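PDB 5UBU: putative acetamidase/formamidase from Yersinia enterocolitica subsp. palearctica serotype O:3, which probably hydrolyses carbon-nitrogen bonds other than peptide bonds in linear amides. Local coordinates for residues V24-T29 against P46-E51; D275-A280 against Y319-M324. All blocks are in the same frame, centred on the assembly; numbering follows the deposited sequence.

Contact 1 (V24-T29 against P46-E51)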
loop_
_atom_site.group_PDB
_atom_site.type_symbol
_atom_site.label_atom_id
_atom_site.label_comp_id
_atom_site.label_asym_id
_atom_site.label_seq_id
_atom_site.Cartn_x
_atom_site.Cartn_y
_atom_site.Cartn_z
ATOM N N VAL B 24 36.168 -26.009 -12.871
ATOM C CA VAL B 24 37.165 -25.073 -13.356
ATOM C C VAL B 24 36.873 -23.805 -12.541
ATOM O O VAL B 24 35.718 -23.396 -12.421
ATOM C CB VAL B 24 37.016 -24.791 -14.868
ATOM C CG1 VAL B 24 38.000 -23.713 -15.318
ATOM C CG2 VAL B 24 37.212 -26.061 -15.673
ATOM N N THR B 25 37.909 -23.216 -11.945
ATOM C CA THR B 25 37.761 -22.000 -11.151
ATOM C C THR B 25 38.170 -20.812 -12.011
ATOM O O THR B 25 39.292 -20.758 -12.530
ATOM C CB THR B 25 38.624 -22.056 -9.874
ATOM O OG1 THR B 25 38.195 -23.162 -9.066
ATOM C CG2 THR B 25 38.506 -20.758 -9.057
ATOM N N HIS B 26 37.243 -19.875 -12.175
ATOM C CA HIS B 26 37.473 -18.672 -12.967
ATOM C C HIS B 26 37.658 -17.502 -12.019
ATOM O O HIS B 26 37.025 -17.459 -10.971
ATOM C CB HIS B 26 36.280 -18.418 -13.880
ATOM C CG HIS B 26 35.884 -19.612 -14.695
ATOM N ND1 HIS B 26 36.453 -19.909 -15.913
ATOM C CD2 HIS B 26 34.981 -20.590 -14.452
ATOM C CE1 HIS B 26 35.910 -21.014 -16.388
ATOM N NE2 HIS B 26 35.013 -21.445 -15.523
ATOM N N HIS B 27 38.534 -16.570 -12.382
ATOM C CA HIS B 27 38.811 -15.400 -11.553
ATOM C C HIS B 27 38.227 -14.193 -12.275
ATOM O O HIS B 27 38.835 -13.694 -13.215
ATOM C CB HIS B 27 40.331 -15.225 -11.367
ATOM C CG HIS B 27 41.042 -16.463 -10.875
ATOM N ND1 HIS B 27 41.232 -16.739 -9.537
ATOM C CD2 HIS B 27 41.583 -17.507 -11.551
ATOM C CE1 HIS B 27 41.854 -17.899 -9.410
ATOM N NE2 HIS B 27 42.079 -18.385 -10.617
ATOM N N LEU B 28 37.039 -13.751 -11.864
ATOM C CA LEU B 28 36.386 -12.595 -12.488
ATOM C C LEU B 28 36.912 -11.307 -11.853
ATOM O O LEU B 28 36.272 -10.706 -11.003
ATOM C CB LEU B 28 34.851 -12.704 -12.410
ATOM C CG LEU B 28 34.014 -11.560 -13.012
ATOM C CD1 LEU B 28 34.473 -11.171 -14.410
ATOM C CD2 LEU B 28 32.543 -11.934 -13.026
ATOM N N THR B 29 38.103 -10.913 -12.284
ATOM C CA THR B 29 38.752 -9.704 -11.804
ATOM C C THR B 29 38.145 -8.480 -12.486
ATOM O O THR B 29 37.328 -8.607 -13.396
ATOM C CB THR B 29 40.259 -9.724 -12.142
ATOM O OG1 THR B 29 40.438 -9.775 -13.562
ATOM C CG2 THR B 29 40.951 -10.922 -11.525
ATOM N N PRO B 46 28.791 -10.550 -22.909
ATOM C CA PRO B 46 29.226 -11.494 -21.872
ATOM C C PRO B 46 30.684 -11.311 -21.494
ATOM O O PRO B 46 31.507 -11.032 -22.366
ATOM C CB PRO B 46 29.018 -12.861 -22.519
ATOM C CG PRO B 46 27.964 -12.641 -23.542
ATOM C CD PRO B 46 28.178 -11.242 -24.059
ATOM N N VAL B 47 30.991 -11.465 -20.207
ATOM C CA VAL B 47 32.364 -11.314 -19.710
ATOM C C VAL B 47 33.030 -12.648 -19.393
ATOM O O VAL B 47 34.261 -12.714 -19.281
ATOM C CB VAL B 47 32.435 -10.442 -18.438
ATOM C CG1 VAL B 47 31.769 -9.090 -18.703
ATOM C CG2 VAL B 47 31.814 -11.150 -17.228
ATOM N N LEU B 48 32.221 -13.695 -19.240
ATOM C CA LEU B 48 32.719 -15.022 -18.906
ATOM C C LEU B 48 31.701 -16.103 -19.245
ATOM O O LEU B 48 30.500 -15.894 -19.090
ATOM C CB LEU B 48 33.000 -15.081 -17.399
ATOM C CG LEU B 48 33.454 -16.413 -16.789
ATOM C CD1 LEU B 48 34.797 -16.862 -17.362
ATOM C CD2 LEU B 48 33.517 -16.262 -15.276
ATOM N N THR B 49 32.189 -17.255 -19.702
ATOM C CA THR B 49 31.332 -18.395 -20.011
ATOM C C THR B 49 31.856 -19.568 -19.196
ATOM O O THR B 49 33.059 -19.860 -19.227
ATOM C CB THR B 49 31.337 -18.739 -21.511
ATOM O OG1 THR B 49 30.931 -17.589 -22.268
ATOM C CG2 THR B 49 30.389 -19.905 -21.802
ATOM N N ILE B 50 30.963 -20.224 -18.457
ATOM C CA ILE B 50 31.346 -21.347 -17.603
ATOM C C ILE B 50 30.486 -22.590 -17.817
ATOM O O ILE B 50 29.416 -22.533 -18.431
ATOM C CB ILE B 50 31.239 -20.957 -16.102
ATOM C CG1 ILE B 50 29.786 -20.697 -15.700
ATOM C CG2 ILE B 50 32.091 -19.728 -15.794
ATOM C CD1 ILE B 50 29.622 -20.379 -14.231
ATOM N N GLU B 51 30.971 -23.713 -17.296
ATOM C CA GLU B 51 30.248 -24.981 -17.340
ATOM C C GLU B 51 29.476 -25.113 -16.019
ATOM O O GLU B 51 29.932 -24.612 -14.982
ATOM C CB GLU B 51 31.224 -26.149 -17.486
ATOM C CG GLU B 51 31.947 -26.207 -18.826
ATOM C CD GLU B 51 31.035 -26.578 -19.974
ATOM O OE1 GLU B 51 29.925 -27.105 -19.740
ATOM O OE2 GLU B 51 31.431 -26.378 -21.140
#
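H26 lays one face of its imidazole over the CG2 methyl of I50, bringing together two short strands that belong to two different mixed beta-sheets of the acetamidase/formamidase fold. Strand 25-28 is an edge of the nine-stranded sheet, hydrogen-bonded through its backbone to strand 55-59; strand 48-50 runs parallel to strand 87-93 in the second sheet. Strands 25-28 and 48-50 run nearly antiparallel, at 163°, but their axes stay 9.2 Å apart and no hydrogen bond joins them; the contact is made by side chains alone. CG of H26 is anti to the carbonyl carbon (chi1 -51°), which sends the ring across the gap. The methyl sits nearest the CD2-NE2 side of the ring, with I50 CG2 3.4 Å from H26 NE2. L48 brings both methyls to the same histidine: CD1 approaches ND1 obliquely, and CD2 lies 3.8 Å from H26 CB. NE2 is hydrogen-bonded to OD2 of D54, which also accepts a hydrogen bond from the backbone N of E51, so one carboxylate oxygen ties the histidine to the chain just past the second strand. At the other end, Q33 of helix 30-33 touches both L28 and V47, whose side chains cross at about a right angle, with L28 CD1 3.9 Å from V47 CG2.

Contact 2 (D275-A280 against Y319-M324)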
loop_
_atom_site.group_PDB
_atom_site.type_symbol
_atom_site.label_atom_id
_atom_site.label_comp_id
_atom_site.label_asym_id
_atom_site.label_seq_id
_atom_site.Cartn_x
_atom_site.Cartn_y
_atom_site.Cartn_z
ATOM N N ASP B 275 1.934 -7.102 -0.741
ATOM C CA ASP B 275 1.966 -7.880 -1.965
ATOM C C ASP B 275 3.273 -8.637 -2.117
ATOM O O ASP B 275 3.280 -9.744 -2.672
ATOM C CB ASP B 275 1.638 -7.019 -3.194
ATOM C CG ASP B 275 0.142 -6.705 -3.321
ATOM O OD1 ASP B 275 -0.678 -7.273 -2.546
ATOM O OD2 ASP B 275 -0.198 -5.907 -4.234
ATOM N N ALA B 276 4.364 -8.064 -1.607
ATOM C CA ALA B 276 5.648 -8.748 -1.662
ATOM C C ALA B 276 5.538 -10.003 -0.807
ATOM O O ALA B 276 6.009 -11.086 -1.193
ATOM C CB ALA B 276 6.760 -7.857 -1.154
ATOM N N THR B 277 4.890 -9.850 0.349
ATOM C CA THR B 277 4.697 -10.959 1.284
ATOM C C THR B 277 3.737 -12.013 0.711
ATOM O O THR B 277 3.952 -13.201 0.893
ATOM C CB THR B 277 4.168 -10.465 2.632
ATOM O OG1 THR B 277 4.936 -9.337 3.072
ATOM C CG2 THR B 277 4.225 -11.589 3.670
ATOM N N ARG B 278 2.664 -11.575 0.051
ATOM C CA ARG B 278 1.704 -12.507 -0.579
ATOM C C ARG B 278 2.381 -13.373 -1.619
ATOM O O ARG B 278 2.189 -14.588 -1.646
ATOM C CB ARG B 278 0.558 -11.742 -1.230
ATOM C CG ARG B 278 -0.489 -11.299 -0.245
ATOM C CD ARG B 278 -1.380 -10.255 -0.851
ATOM N NE ARG B 278 -2.473 -9.896 0.038
ATOM C CZ ARG B 278 -3.136 -8.745 0.001
ATOM N NH1 ARG B 278 -2.781 -7.763 -0.827
ATOM N NH2 ARG B 278 -4.133 -8.547 0.856
ATOM N N ILE B 279 3.170 -12.717 -2.470
ATOM C CA ILE B 279 3.940 -13.374 -3.523
ATOM C C ILE B 279 4.837 -14.471 -2.947
ATOM O O ILE B 279 4.854 -15.592 -3.455
ATOM C CB ILE B 279 4.791 -12.333 -4.284
ATOM C CG1 ILE B 279 3.888 -11.472 -5.163
ATOM C CG2 ILE B 279 5.813 -13.011 -5.177
ATOM C CD1 ILE B 279 4.568 -10.246 -5.732
ATOM N N ALA B 280 5.565 -14.133 -1.881
ATOM C CA ALA B 280 6.475 -15.071 -1.229
ATOM C C ALA B 280 5.723 -16.253 -0.639
ATOM O O ALA B 280 6.041 -17.416 -0.944
ATOM C CB ALA B 280 7.280 -14.367 -0.149
ATOM N N TYR B 319 10.099 -3.569 -2.712
ATOM C CA TYR B 319 10.514 -4.163 -1.457
ATOM C C TYR B 319 10.639 -5.658 -1.664
ATOM O O TYR B 319 10.033 -6.204 -2.566
ATOM C CB TYR B 319 9.520 -3.851 -0.343
ATOM C CG TYR B 319 9.125 -2.391 -0.254
ATOM C CD1 TYR B 319 10.087 -1.384 -0.303
ATOM C CD2 TYR B 319 7.804 -2.022 -0.045
ATOM C CE1 TYR B 319 9.737 -0.057 -0.198
ATOM C CE2 TYR B 319 7.448 -0.691 0.058
ATOM C CZ TYR B 319 8.419 0.286 -0.014
ATOM O OH TYR B 319 8.071 1.605 0.095
ATOM N N THR B 320 11.426 -6.315 -0.825
ATOM C CA THR B 320 11.647 -7.746 -0.939
ATOM C C THR B 320 11.412 -8.452 0.391
ATOM O O THR B 320 11.891 -8.014 1.426
ATOM C CB THR B 320 13.069 -8.027 -1.441
ATOM O OG1 THR B 320 13.266 -7.370 -2.700
ATOM C CG2 THR B 320 13.304 -9.526 -1.606
ATOM N N VAL B 321 10.679 -9.561 0.323
ATOM C CA VAL B 321 10.300 -10.358 1.481
ATOM C C VAL B 321 10.529 -11.836 1.197
ATOM O O VAL B 321 10.238 -12.308 0.099
ATOM C CB VAL B 321 8.796 -10.163 1.778
ATOM C CG1 VAL B 321 8.349 -11.046 2.942
ATOM C CG2 VAL B 321 8.485 -8.694 2.058
ATOM N N GLY B 322 11.027 -12.563 2.191
ATOM C CA GLY B 322 11.269 -13.996 2.062
ATOM C C GLY B 322 10.341 -14.778 2.982
ATOM O O GLY B 322 10.262 -14.474 4.166
ATOM N N ALA B 323 9.621 -15.760 2.441
ATOM C CA ALA B 323 8.726 -16.615 3.232
ATOM C C ALA B 323 9.438 -17.951 3.417
ATOM O O ALA B 323 9.743 -18.625 2.447
ATOM C CB ALA B 323 7.398 -16.807 2.522
HETATM N N MSE B 324 9.688 -18.334 4.664
HETATM C CA MSE B 324 10.418 -19.557 4.971
HETATM C C MSE B 324 9.675 -20.659 5.642
HETATM O O MSE B 324 8.612 -20.453 6.206
HETATM C CB MSE B 324 11.425 -19.195 6.053
HETATM C CG MSE B 324 12.749 -18.693 5.523
HETATM SE SE MSE B 324 13.455 -17.459 6.884
HETATM C CE MSE B 324 14.245 -18.708 8.191
#
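A280 and A323 meet methyl to methyl, CB to CB at 3.6 Å, where helix 273-291 lies on strand 319-326 of the nine-stranded sheet. This is alpha/beta face packing: the axes come within 7.3 Å, at 34° between their directions, and the small A276 and A280 are consistent with so close an approach. A280 CB also rests 3.6 Å from the carbonyl O of V321. One turn earlier, A276 CB touches V321 CG2 at 3.7 Å and lies near the carbonyl O of Y319. V321 spreads both methyls against the helix; with CG1 anti to the backbone N (chi1 177°), CG1 and CG2 both come up to T277 OG1. That hydroxyl is hydrogen-bonded to the carbonyl O of L273, so it is satisfied. Farther out, L273, Y281 and L284 of the same helix also pack on the strand. R278 NH1 forms a salt bridge with D275 OD1 at 2.8 Å in the guanidinium plane, while R278 NE is hydrogen-bonded to G128 O of the second subunit and D275 OD2 to T135 OG1 of the third. No hydrogen bond or salt bridge crosses the contact: van der Waals contact, mostly of methyl groups, joins helix to strand, while D275 and R278 turn their polar ends to other subunits.

Both contacts reach the nine-stranded sheet, far apart: contact 1 involves its outermost strand 25-28, contact 2 its penultimate strand 319-326, next to 308-313. Their centres are 32 Å apart, their nearest atoms about 22 Å, and they lie on opposite sides of the chain's centre. Contact 1 joins this sheet to a second one, which also includes strand 214-222, carrying the sodium ligands D220 and H222. Contact 2 instead sets a helix on the first sheet and is the one that reaches other subunits; there the side chain of Y319 is about 12 Å from a bound sodium ion, too far to be a ligand.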